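Local coordinates for protein manganese-dependent inorganic pyrophosphatase (Methanocaldococcus jannaschii, PDB 2EB0) that hydrolyses inorganic diphosphate to two phosphate ions, using two manganese ions bound in each subunit, at residues B[132-144]-B[160-172]. Numbering follows the deposited sequence.
Sequences LKPDLAGLLLSAI and DKEMAKKLAEIAG
Leu167 enters helix 134-144 as a knob in the hole formed by Ala137, Leu140, Leu141 and Ile144, and its two methyls divide the work. CD1 meets Leu140 CB at 3.7 Å as well as CD1 of Ile144, the side chains crossing at about a right angle in both pairs, while CD2 turns to CD1 of Leu132 just ahead of the helix. Ile144 returns the insertion, a knob among Asp160, Met163, Ala164 and Leu167. With CG1 anti to its carbonyl carbon (chi1 -61°), its CD1 reaches Met163 CB at 3.9 Å, and CG2 lies over the backbone O of Asp160. Leu141 straddles the next turn: CD1 lies 4.0 Å from Ala164 CB, CD2 3.7 Å from Ala168 CA. Truncating Leu141 to an alanine removes CD1 and CD2 together, which is likely to open a gap against Ala164 and Ala168.

These reciprocal knobs-into-holes join two roughly antiparallel helices, consistent with the helical part of the DHH domain of family II pyrophosphatases, their axes 7.7 Å apart at closest and their directions 148° apart. The backbones come nearest at the other end, where the CA atoms of Pro134 and Ala171 are 3.9 Å apart and Gly138, without a side chain, lets Ala171 CB in close to its N. There Ala171 CB sits 3.4 Å from Pro134 O, and Ala137 CB fits against Ile170 CG2 at 3.6 Å. No hydrogen bond crosses between the segments; Pro134 O accepts the helical bond from Gly138 N and also receives a CA-H...O contact from Ala171.

Farther out, helix 12-25 packs against Leu136 and Leu140, and helix 109-118 against Ile144 and Ile170. Asp160's carboxylate is hydrogen-bonded to Thr111 OG1, Thr157 OG1 and Gly107 N, tying helix 158-171 near its N-terminus to helix 109-118. Beyond Ile144 the first helix reaches Asp147, a manganese ligand.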
ATOM      1  N   LEU B 132      16.882 -20.323   6.377  1.00 27.02           N
ATOM      2  CA  LEU B 132      17.749 -19.162   6.217  1.00 28.65           C
ATOM      3  C   LEU B 132      19.177 -19.534   6.584  1.00 27.37           C
ATOM      4  O   LEU B 132      19.511 -19.650   7.759  1.00 30.16           O
ATOM      5  CB  LEU B 132      17.299 -18.020   7.130  1.00 26.48           C
ATOM      6  CG  LEU B 132      17.171 -16.612   6.554  1.00 27.15           C
ATOM      7  CD1 LEU B 132      17.477 -15.617   7.677  1.00 26.48           C
ATOM      8  CD2 LEU B 132      18.120 -16.404   5.389  1.00 24.76           C
ATOM      9  N   LYS B 133      20.021 -19.715   5.579  1.00 30.76           N
ATOM     10  CA  LYS B 133      21.408 -20.061   5.822  1.00 29.83           C
ATOM     11  C   LYS B 133      22.176 -18.851   6.344  1.00 29.26           C
ATOM     12  O   LYS B 133      21.736 -17.711   6.195  1.00 29.79           O
ATOM     13  CB  LYS B 133      22.052 -20.588   4.531  1.00 42.62           C
ATOM     14  CG  LYS B 133      21.482 -21.926   4.078  1.00 44.96           C
ATOM     15  CD  LYS B 133      21.611 -22.950   5.195  1.00 46.94           C
ATOM     16  CE  LYS B 133      20.863 -24.234   4.890  1.00 48.91           C
ATOM     17  NZ  LYS B 133      21.115 -25.257   5.945  1.00 47.83           N
ATOM     18  N   PRO B 134      23.340 -19.086   6.965  1.00 24.74           N
ATOM     19  CA  PRO B 134      24.168 -18.011   7.511  1.00 24.86           C
ATOM     20  C   PRO B 134      24.517 -16.906   6.516  1.00 24.87           C
ATOM     21  O   PRO B 134      24.481 -15.723   6.866  1.00 21.82           O
ATOM     22  CB  PRO B 134      25.403 -18.748   8.018  1.00 26.53           C
ATOM     23  CG  PRO B 134      25.457 -19.943   7.152  1.00 31.36           C
ATOM     24  CD  PRO B 134      24.022 -20.379   7.106  1.00 28.23           C
ATOM     25  N   ASP B 135      24.851 -17.281   5.284  1.00 24.00           N
ATOM     26  CA  ASP B 135      25.194 -16.275   4.284  1.00 25.10           C
ATOM     27  C   ASP B 135      24.042 -15.314   4.004  1.00 23.89           C
ATOM     28  O   ASP B 135      24.228 -14.098   4.059  1.00 23.86           O
ATOM     29  CB  ASP B 135      25.679 -16.920   2.976  1.00 34.93           C
ATOM     30  CG  ASP B 135      24.697 -17.928   2.403  1.00 38.93           C
ATOM     31  OD1 ASP B 135      24.997 -18.450   1.305  1.00 39.25           O
ATOM     32  OD2 ASP B 135      23.643 -18.205   3.030  1.00 40.16           O
ATOM     33  N   LEU B 136      22.856 -15.844   3.716  1.00 22.30           N
ATOM     34  CA  LEU B 136      21.711 -14.981   3.451  1.00 22.15           C
ATOM     35  C   LEU B 136      21.312 -14.239   4.724  1.00 21.85           C
ATOM     36  O   LEU B 136      20.838 -13.101   4.660  1.00 22.12           O
ATOM     37  CB  LEU B 136      20.526 -15.784   2.908  1.00 24.54           C
ATOM     38  CG  LEU B 136      20.714 -16.382   1.515  1.00 24.24           C
ATOM     39  CD1 LEU B 136      19.425 -17.057   1.090  1.00 25.28           C
ATOM     40  CD2 LEU B 136      21.088 -15.297   0.519  1.00 24.70           C
ATOM     41  N   ALA B 137      21.512 -14.875   5.879  1.00 20.95           N
ATOM     42  CA  ALA B 137      21.193 -14.228   7.149  1.00 20.90           C
ATOM     43  C   ALA B 137      22.142 -13.032   7.296  1.00 20.40           C
ATOM     44  O   ALA B 137      21.772 -11.985   7.835  1.00 17.03           O
ATOM     45  CB  ALA B 137      21.385 -15.196   8.306  1.00 12.84           C
ATOM     46  N   GLY B 138      23.362 -13.203   6.794  1.00 21.08           N
ATOM     47  CA  GLY B 138      24.351 -12.143   6.847  1.00 20.97           C
ATOM     48  C   GLY B 138      23.955 -10.955   5.990  1.00 20.91           C
ATOM     49  O   GLY B 138      24.232  -9.815   6.356  1.00 21.74           O
ATOM     50  N   LEU B 139      23.319 -11.206   4.846  1.00 21.00           N
ATOM     51  CA  LEU B 139      22.897 -10.112   3.969  1.00 20.94           C
ATOM     52  C   LEU B 139      21.775  -9.312   4.605  1.00 20.33           C
ATOM     53  O   LEU B 139      21.768  -8.083   4.549  1.00 19.24           O
ATOM     54  CB  LEU B 139      22.398 -10.622   2.615  1.00 22.58           C
ATOM     55  CG  LEU B 139      23.312 -11.369   1.648  1.00 26.15           C
ATOM     56  CD1 LEU B 139      22.583 -11.449   0.314  1.00 25.90           C
ATOM     57  CD2 LEU B 139      24.656 -10.664   1.475  1.00 26.49           C
ATOM     58  N   LEU B 140      20.814 -10.016   5.196  1.00 15.41           N
ATOM     59  CA  LEU B 140      19.691  -9.357   5.841  1.00 15.69           C
ATOM     60  C   LEU B 140      20.225  -8.494   6.967  1.00 16.48           C
ATOM     61  O   LEU B 140      19.761  -7.369   7.184  1.00 17.24           O
ATOM     62  CB  LEU B 140      18.708 -10.384   6.400  1.00 18.02           C
ATOM     63  CG  LEU B 140      17.936 -11.245   5.401  1.00 22.35           C
ATOM     64  CD1 LEU B 140      16.937 -12.122   6.176  1.00 11.66           C
ATOM     65  CD2 LEU B 140      17.214 -10.361   4.390  1.00 11.66           C
ATOM     66  N   LEU B 141      21.202  -9.039   7.686  1.00 22.32           N
ATOM     67  CA  LEU B 141      21.835  -8.340   8.792  1.00 19.88           C
ATOM     68  C   LEU B 141      22.482  -7.071   8.270  1.00 18.06           C
ATOM     69  O   LEU B 141      22.291  -5.993   8.820  1.00 17.84           O
ATOM     70  CB  LEU B 141      22.907  -9.218   9.435  1.00 16.13           C
ATOM     71  CG  LEU B 141      23.777  -8.508  10.479  1.00 19.15           C
ATOM     72  CD1 LEU B 141      22.905  -7.798  11.501  1.00 16.34           C
ATOM     73  CD2 LEU B 141      24.677  -9.537  11.160  1.00 19.40           C
ATOM     74  N   SER B 142      23.259  -7.216   7.206  1.00 14.23           N
ATOM     75  CA  SER B 142      23.947  -6.080   6.604  1.00 15.98           C
ATOM     76  C   SER B 142      22.939  -5.028   6.139  1.00 15.83           C
ATOM     77  O   SER B 142      23.146  -3.826   6.324  1.00 15.93           O
ATOM     78  CB  SER B 142      24.784  -6.548   5.413  1.00 14.38           C
ATOM     79  OG  SER B 142      25.609  -7.633   5.786  1.00 18.57           O
ATOM     80  N   ALA B 143      21.850  -5.493   5.539  1.00 14.17           N
ATOM     81  CA  ALA B 143      20.813  -4.599   5.043  1.00 14.85           C
ATOM     82  C   ALA B 143      20.230  -3.775   6.180  1.00 16.17           C
ATOM     83  O   ALA B 143      20.048  -2.567   6.045  1.00 16.49           O
ATOM     84  CB  ALA B 143      19.706  -5.404   4.350  1.00 14.14           C
ATOM     85  N   ILE B 144      19.938  -4.425   7.302  1.00 18.62           N
ATOM     86  CA  ILE B 144      19.378  -3.720   8.443  1.00 21.09           C
ATOM     87  C   ILE B 144      20.354  -2.660   8.948  1.00 21.50           C
ATOM     88  O   ILE B 144      19.987  -1.497   9.115  1.00 21.43           O
ATOM     89  CB  ILE B 144      19.013  -4.701   9.586  1.00 20.50           C
ATOM     90  CG1 ILE B 144      17.947  -5.692   9.087  1.00 23.16           C
ATOM     91  CG2 ILE B 144      18.477  -3.934  10.781  1.00 19.18           C
ATOM     92  CD1 ILE B 144      17.398  -6.628  10.144  1.00 22.24           C
ATOM     93  N   ASP B 160      13.836  -3.763  14.257  1.00 14.83           N
ATOM     94  CA  ASP B 160      15.102  -3.754  13.538  1.00 16.75           C
ATOM     95  C   ASP B 160      16.218  -4.349  14.408  1.00 17.27           C
ATOM     96  O   ASP B 160      16.986  -5.202  13.960  1.00 17.42           O
ATOM     97  CB  ASP B 160      15.466  -2.321  13.119  1.00 17.88           C
ATOM     98  CG  ASP B 160      14.481  -1.734  12.094  1.00 21.34           C
ATOM     99  OD1 ASP B 160      14.474  -2.184  10.922  1.00 19.04           O
ATOM    100  OD2 ASP B 160      13.706  -0.823  12.460  1.00 22.01           O
ATOM    101  N   LYS B 161      16.297  -3.911  15.654  1.00 27.05           N
ATOM    102  CA  LYS B 161      17.331  -4.401  16.561  1.00 29.22           C
ATOM    103  C   LYS B 161      17.125  -5.873  16.898  1.00 28.30           C
ATOM    104  O   LYS B 161      18.066  -6.660  16.878  1.00 30.74           O
ATOM    105  CB  LYS B 161      17.341  -3.577  17.850  1.00 33.36           C
ATOM    106  CG  LYS B 161      17.567  -2.092  17.642  1.00 34.76           C
ATOM    107  CD  LYS B 161      17.947  -1.432  18.947  1.00 36.46           C
ATOM    108  CE  LYS B 161      18.005   0.077  18.827  1.00 39.82           C
ATOM    109  NZ  LYS B 161      16.649   0.678  18.691  1.00 42.59           N
ATOM    110  N   GLU B 162      15.885  -6.235  17.202  1.00 25.86           N
ATOM    111  CA  GLU B 162      15.539  -7.610  17.557  1.00 26.40           C
ATOM    112  C   GLU B 162      15.911  -8.562  16.423  1.00 25.99           C
ATOM    113  O   GLU B 162      16.477  -9.632  16.640  1.00 26.43           O
ATOM    114  CB  GLU B 162      14.042  -7.693  17.847  1.00 50.36           C
ATOM    115  CG  GLU B 162      13.527  -9.086  18.129  1.00 57.48           C
ATOM    116  CD  GLU B 162      12.018  -9.119  18.292  1.00 60.57           C
ATOM    117  OE1 GLU B 162      11.466 -10.223  18.495  1.00 61.35           O
ATOM    118  OE2 GLU B 162      11.386  -8.039  18.218  1.00 62.11           O
ATOM    119  N   MET B 163      15.601  -8.151  15.203  1.00 27.88           N
ATOM    120  CA  MET B 163      15.896  -8.963  14.045  1.00 25.89           C
ATOM    121  C   MET B 163      17.396  -9.051  13.788  1.00 24.86           C
ATOM    122  O   MET B 163      17.910 -10.120  13.459  1.00 25.36           O
ATOM    123  CB  MET B 163      15.158  -8.404  12.832  1.00 19.72           C
ATOM    124  CG  MET B 163      14.424  -9.476  12.063  1.00 24.40           C
ATOM    125  SD  MET B 163      12.934 -10.217  12.821  1.00 20.62           S
ATOM    126  CE  MET B 163      13.320 -10.360  14.569  1.00 20.08           C
ATOM    127  N   ALA B 164      18.093  -7.931  13.957  1.00 20.66           N
ATOM    128  CA  ALA B 164      19.535  -7.889  13.763  1.00 20.48           C
ATOM    129  C   ALA B 164      20.223  -8.913  14.664  1.00 19.50           C
ATOM    130  O   ALA B 164      21.060  -9.691  14.206  1.00 23.07           O
ATOM    131  CB  ALA B 164      20.074  -6.481  14.063  1.00 14.47           C
ATOM    132  N   LYS B 165      19.870  -8.918  15.945  0.50  4.64           N
ATOM    133  CA  LYS B 165      20.484  -9.850  16.882  0.50  4.08           C
ATOM    134  C   LYS B 165      20.297 -11.309  16.479  0.50  3.56           C
ATOM    135  O   LYS B 165      21.229 -12.096  16.548  0.50  2.80           O
ATOM    136  CB  LYS B 165      19.930  -9.640  18.294  0.50 15.13           C
ATOM    137  CG  LYS B 165      20.384  -8.344  18.954  0.50 19.67           C
ATOM    138  CD  LYS B 165      19.905  -8.263  20.397  0.50 19.21           C
ATOM    139  CE  LYS B 165      20.281  -6.937  21.044  0.50 19.29           C
ATOM    140  NZ  LYS B 165      19.567  -5.788  20.419  0.50 19.71           N
ATOM    141  N   LYS B 166      19.089 -11.671  16.078  1.00 19.79           N
ATOM    142  CA  LYS B 166      18.802 -13.041  15.680  1.00 22.12           C
ATOM    143  C   LYS B 166      19.512 -13.424  14.386  1.00 24.28           C
ATOM    144  O   LYS B 166      19.932 -14.570  14.221  1.00 23.54           O
ATOM    145  CB  LYS B 166      17.297 -13.228  15.521  1.00 27.38           C
ATOM    146  CG  LYS B 166      16.540 -13.206  16.834  1.00 29.02           C
ATOM    147  CD  LYS B 166      15.040 -13.098  16.607  1.00 31.31           C
ATOM    148  CE  LYS B 166      14.275 -14.084  17.475  1.00 34.13           C
ATOM    149  NZ  LYS B 166      14.529 -15.502  17.066  1.00 35.57           N
ATOM    150  N   LEU B 167      19.641 -12.468  13.470  1.00 24.92           N
ATOM    151  CA  LEU B 167      20.314 -12.721  12.197  1.00 26.85           C
ATOM    152  C   LEU B 167      21.815 -12.888  12.423  1.00 27.08           C
ATOM    153  O   LEU B 167      22.443 -13.748  11.812  1.00 27.87           O
ATOM    154  CB  LEU B 167      20.045 -11.576  11.213  1.00 19.05           C
ATOM    155  CG  LEU B 167      18.577 -11.465  10.794  1.00 18.08           C
ATOM    156  CD1 LEU B 167      18.352 -10.162  10.045  1.00 15.78           C
ATOM    157  CD2 LEU B 167      18.192 -12.678   9.932  1.00 15.97           C
ATOM    158  N   ALA B 168      22.374 -12.064  13.309  1.00 24.33           N
ATOM    159  CA  ALA B 168      23.796 -12.127  13.647  1.00 26.72           C
ATOM    160  C   ALA B 168      24.117 -13.515  14.194  1.00 28.31           C
ATOM    161  O   ALA B 168      25.186 -14.073  13.934  1.00 27.47           O
ATOM    162  CB  ALA B 168      24.140 -11.064  14.697  1.00 12.62           C
ATOM    163  N   GLU B 169      23.173 -14.065  14.952  1.00 39.68           N
ATOM    164  CA  GLU B 169      23.329 -15.391  15.541  1.00 41.23           C
ATOM    165  C   GLU B 169      23.464 -16.456  14.460  1.00 39.88           C
ATOM    166  O   GLU B 169      24.306 -17.350  14.559  1.00 39.97           O
ATOM    167  CB  GLU B 169      22.123 -15.715  16.429  1.00 69.45           C
ATOM    168  CG  GLU B 169      22.111 -17.131  16.979  1.00 76.53           C
ATOM    169  CD  GLU B 169      20.878 -17.426  17.821  1.00 82.06           C
ATOM    170  OE1 GLU B 169      20.718 -18.587  18.254  1.00 84.61           O
ATOM    171  OE2 GLU B 169      20.069 -16.501  18.052  1.00 82.82           O
ATOM    172  N   ILE B 170      22.632 -16.357  13.427  1.00 28.03           N
ATOM    173  CA  ILE B 170      22.658 -17.317  12.331  1.00 27.02           C
ATOM    174  C   ILE B 170      23.876 -17.117  11.436  1.00 25.61           C
ATOM    175  O   ILE B 170      24.511 -18.087  11.017  1.00 24.67           O
ATOM    176  CB  ILE B 170      21.391 -17.203  11.451  1.00 35.42           C
ATOM    177  CG1 ILE B 170      20.139 -17.410  12.305  1.00 36.80           C
ATOM    178  CG2 ILE B 170      21.444 -18.227  10.323  1.00 35.78           C
ATOM    179  CD1 ILE B 170      18.851 -17.193  11.550  1.00 35.98           C
ATOM    180  N   ALA B 171      24.194 -15.854  11.150  1.00 22.36           N
ATOM    181  CA  ALA B 171      25.320 -15.519  10.282  1.00 19.90           C
ATOM    182  C   ALA B 171      26.663 -15.706  10.971  1.00 20.47           C
ATOM    183  O   ALA B 171      27.714 -15.596  10.338  1.00 18.44           O
ATOM    184  CB  ALA B 171      25.188 -14.075   9.790  1.00  7.01           C
ATOM    185  N   GLY B 172      26.632 -15.986  12.267  1.00 28.57           N
ATOM    186  CA  GLY B 172      27.875 -16.161  12.988  1.00 29.80           C
ATOM    187  C   GLY B 172      28.619 -14.858  13.213  1.00 31.45           C
ATOM    188  O   GLY B 172      29.842 -14.851  13.296  1.00 33.19           O
TER